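Local coordinates for protein glycinin A3B4 subunit (PDB 2D5F) that probably serves as a seed storage protein of soybean, an 11S globulin of the cupin superfamily that assembles into hexamers, at residues S209-F212 against L213-F217. Residues are numbered along the deposited sequence; the frame is centred on the assembly and turned at random.
Sequences SKHF and LAQSF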
ATOM      1  N   SER B 209      26.984 -34.657  -8.336  1.00 25.84           N
ATOM      2  CA  SER B 209      28.254 -35.363  -8.492  1.00 32.03           C
ATOM      3  C   SER B 209      29.403 -34.367  -8.392  1.00 32.10           C
ATOM      4  O   SER B 209      29.250 -33.206  -8.777  1.00 28.94           O
ATOM      5  CB  SER B 209      28.311 -36.047  -9.857  1.00 31.96           C
ATOM      6  OG  SER B 209      28.414 -35.080 -10.888  1.00 33.99           O
ATOM      7  N   LYS B 210      30.555 -34.811  -7.890  1.00 23.59           N
ATOM      8  CA  LYS B 210      31.700 -33.911  -7.767  1.00 27.84           C
ATOM      9  C   LYS B 210      32.110 -33.362  -9.124  1.00 22.78           C
ATOM     10  O   LYS B 210      32.575 -32.229  -9.232  1.00 28.90           O
ATOM     11  CB  LYS B 210      32.900 -34.613  -7.113  1.00 31.73           C
ATOM     12  CG  LYS B 210      33.498 -35.771  -7.905  1.00 40.68           C
ATOM     13  CD  LYS B 210      34.742 -36.332  -7.195  1.00 40.83           C
ATOM     14  CE  LYS B 210      35.135 -37.699  -7.739  1.00 42.34           C
ATOM     15  NZ  LYS B 210      35.251 -37.676  -9.223  1.00 44.79           N
ATOM     16  N   HIS B 211      31.935 -34.165 -10.164  1.00 27.30           N
ATOM     17  CA  HIS B 211      32.297 -33.725 -11.500  1.00 31.44           C
ATOM     18  C   HIS B 211      31.474 -32.513 -11.922  1.00 33.12           C
ATOM     19  O   HIS B 211      32.013 -31.544 -12.462  1.00 26.53           O
ATOM     20  CB  HIS B 211      32.084 -34.845 -12.515  1.00 33.05           C
ATOM     21  CG  HIS B 211      32.353 -34.428 -13.926  1.00 45.76           C
ATOM     22  ND1 HIS B 211      31.401 -34.500 -14.919  1.00 44.22           N
ATOM     23  CD2 HIS B 211      33.462 -33.904 -14.504  1.00 43.40           C
ATOM     24  CE1 HIS B 211      31.909 -34.036 -16.049  1.00 47.04           C
ATOM     25  NE2 HIS B 211      33.157 -33.668 -15.824  1.00 46.97           N
ATOM     26  N   PHE B 212      30.167 -32.577 -11.684  1.00 26.78           N
ATOM     27  CA  PHE B 212      29.291 -31.474 -12.060  1.00 30.89           C
ATOM     28  C   PHE B 212      29.516 -30.256 -11.173  1.00 27.33           C
ATOM     29  O   PHE B 212      29.460 -29.119 -11.649  1.00 30.99           O
ATOM     30  CB  PHE B 212      27.822 -31.901 -12.002  1.00 25.35           C
ATOM     31  CG  PHE B 212      26.874 -30.850 -12.510  1.00 32.59           C
ATOM     32  CD1 PHE B 212      26.233 -29.986 -11.630  1.00 33.40           C
ATOM     33  CD2 PHE B 212      26.653 -30.702 -13.875  1.00 31.62           C
ATOM     34  CE1 PHE B 212      25.380 -28.987 -12.104  1.00 26.65           C
ATOM     35  CE2 PHE B 212      25.804 -29.705 -14.358  1.00 34.29           C
ATOM     36  CZ  PHE B 212      25.168 -28.846 -13.466  1.00 31.28           C
ATOM     37  N   LEU B 213      29.771 -30.484  -9.888  1.00 23.02           N
ATOM     38  CA  LEU B 213      30.022 -29.367  -8.990  1.00 28.44           C
ATOM     39  C   LEU B 213      31.329 -28.724  -9.423  1.00 35.18           C
ATOM     40  O   LEU B 213      31.463 -27.499  -9.413  1.00 35.34           O
ATOM     41  CB  LEU B 213      30.125 -29.838  -7.535  1.00 22.74           C
ATOM     42  CG  LEU B 213      28.819 -30.326  -6.889  1.00 35.98           C
ATOM     43  CD1 LEU B 213      29.054 -30.630  -5.415  1.00 23.95           C
ATOM     44  CD2 LEU B 213      27.728 -29.259  -7.042  1.00 28.84           C
ATOM     45  N   ALA B 214      32.286 -29.560  -9.818  1.00 32.26           N
ATOM     46  CA  ALA B 214      33.586 -29.072 -10.262  1.00 32.24           C
ATOM     47  C   ALA B 214      33.408 -28.115 -11.438  1.00 33.01           C
ATOM     48  O   ALA B 214      33.998 -27.034 -11.458  1.00 36.56           O
ATOM     49  CB  ALA B 214      34.485 -30.249 -10.658  1.00 29.12           C
ATOM     50  N   GLN B 215      32.587 -28.508 -12.409  1.00 26.11           N
ATOM     51  CA  GLN B 215      32.337 -27.664 -13.574  1.00 29.65           C
ATOM     52  C   GLN B 215      31.488 -26.445 -13.212  1.00 31.02           C
ATOM     53  O   GLN B 215      31.797 -25.323 -13.613  1.00 32.63           O
ATOM     54  CB  GLN B 215      31.623 -28.456 -14.676  1.00 32.82           C
ATOM     55  CG  GLN B 215      32.372 -29.678 -15.174  1.00 37.85           C
ATOM     56  CD  GLN B 215      31.745 -30.259 -16.421  1.00 49.15           C
ATOM     57  OE1 GLN B 215      32.130 -29.923 -17.541  1.00 54.34           O
ATOM     58  NE2 GLN B 215      30.755 -31.123 -16.235  1.00 52.37           N
ATOM     59  N   SER B 216      30.416 -26.678 -12.458  1.00 31.20           N
ATOM     60  CA  SER B 216      29.505 -25.617 -12.040  1.00 31.02           C
ATOM     61  C   SER B 216      30.215 -24.474 -11.335  1.00 32.35           C
ATOM     62  O   SER B 216      30.013 -23.300 -11.666  1.00 34.25           O
ATOM     63  CB  SER B 216      28.436 -26.174 -11.088  1.00 29.09           C
ATOM     64  OG  SER B 216      27.617 -27.129 -11.728  1.00 34.37           O
ATOM     65  N   PHE B 217      31.043 -24.831 -10.358  1.00 29.46           N
ATOM     66  CA  PHE B 217      31.768 -23.858  -9.558  1.00 26.62           C
ATOM     67  C   PHE B 217      33.171 -23.527 -10.072  1.00 29.88           C
ATOM     68  O   PHE B 217      33.926 -22.822  -9.403  1.00 27.42           O
ATOM     69  CB  PHE B 217      31.846 -24.362  -8.112  1.00 30.20           C
ATOM     70  CG  PHE B 217      30.498 -24.601  -7.476  1.00 33.62           C
ATOM     71  CD1 PHE B 217      30.341 -25.581  -6.497  1.00 24.59           C
ATOM     72  CD2 PHE B 217      29.386 -23.842  -7.851  1.00 35.71           C
ATOM     73  CE1 PHE B 217      29.104 -25.808  -5.903  1.00 25.17           C
ATOM     74  CE2 PHE B 217      28.137 -24.061  -7.260  1.00 28.14           C
ATOM     75  CZ  PHE B 217      27.997 -25.046  -6.284  1.00 28.88           C
TER
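F212 and S216, one helical turn apart, meet through ring and hydroxyl. F212 CB carries the ring outward, and CG, anti to the backbone N (chi1 -174°), turns it along the helix over S216. One face lies on the hydroxyl: CD1 passes 3.2 Å from S216 OG. CE1 comes nearest, a tight 2.9 Å from S216 OG, before CZ draws away. A serine suits this place because its small hydroxyl fits under the ring and still reaches the backbone, S216 OG giving F212 O a 2.7 Å hydrogen bond from above the carbonyl plane. S216 N bonds the same oxygen from the opposite face, so two donors grip it. With an alanine in place of F212, the S216 hydroxyl would probably lose its aromatic cover and R402 of the second subunit a packing partner. H211 and Q215 bring flat groups that stack one turn apart, imidazole and amide planes 27° apart. S209 OG accepts from F212 N in the first turn, while K210 reaches E221 of helix 221-226 in a salt bridge. Together these contacts describe a short, serine N-capped alpha-helix at a subunit interface, where F217, first to leave helical geometry, packs edge-to-face with F459 of the second subunit.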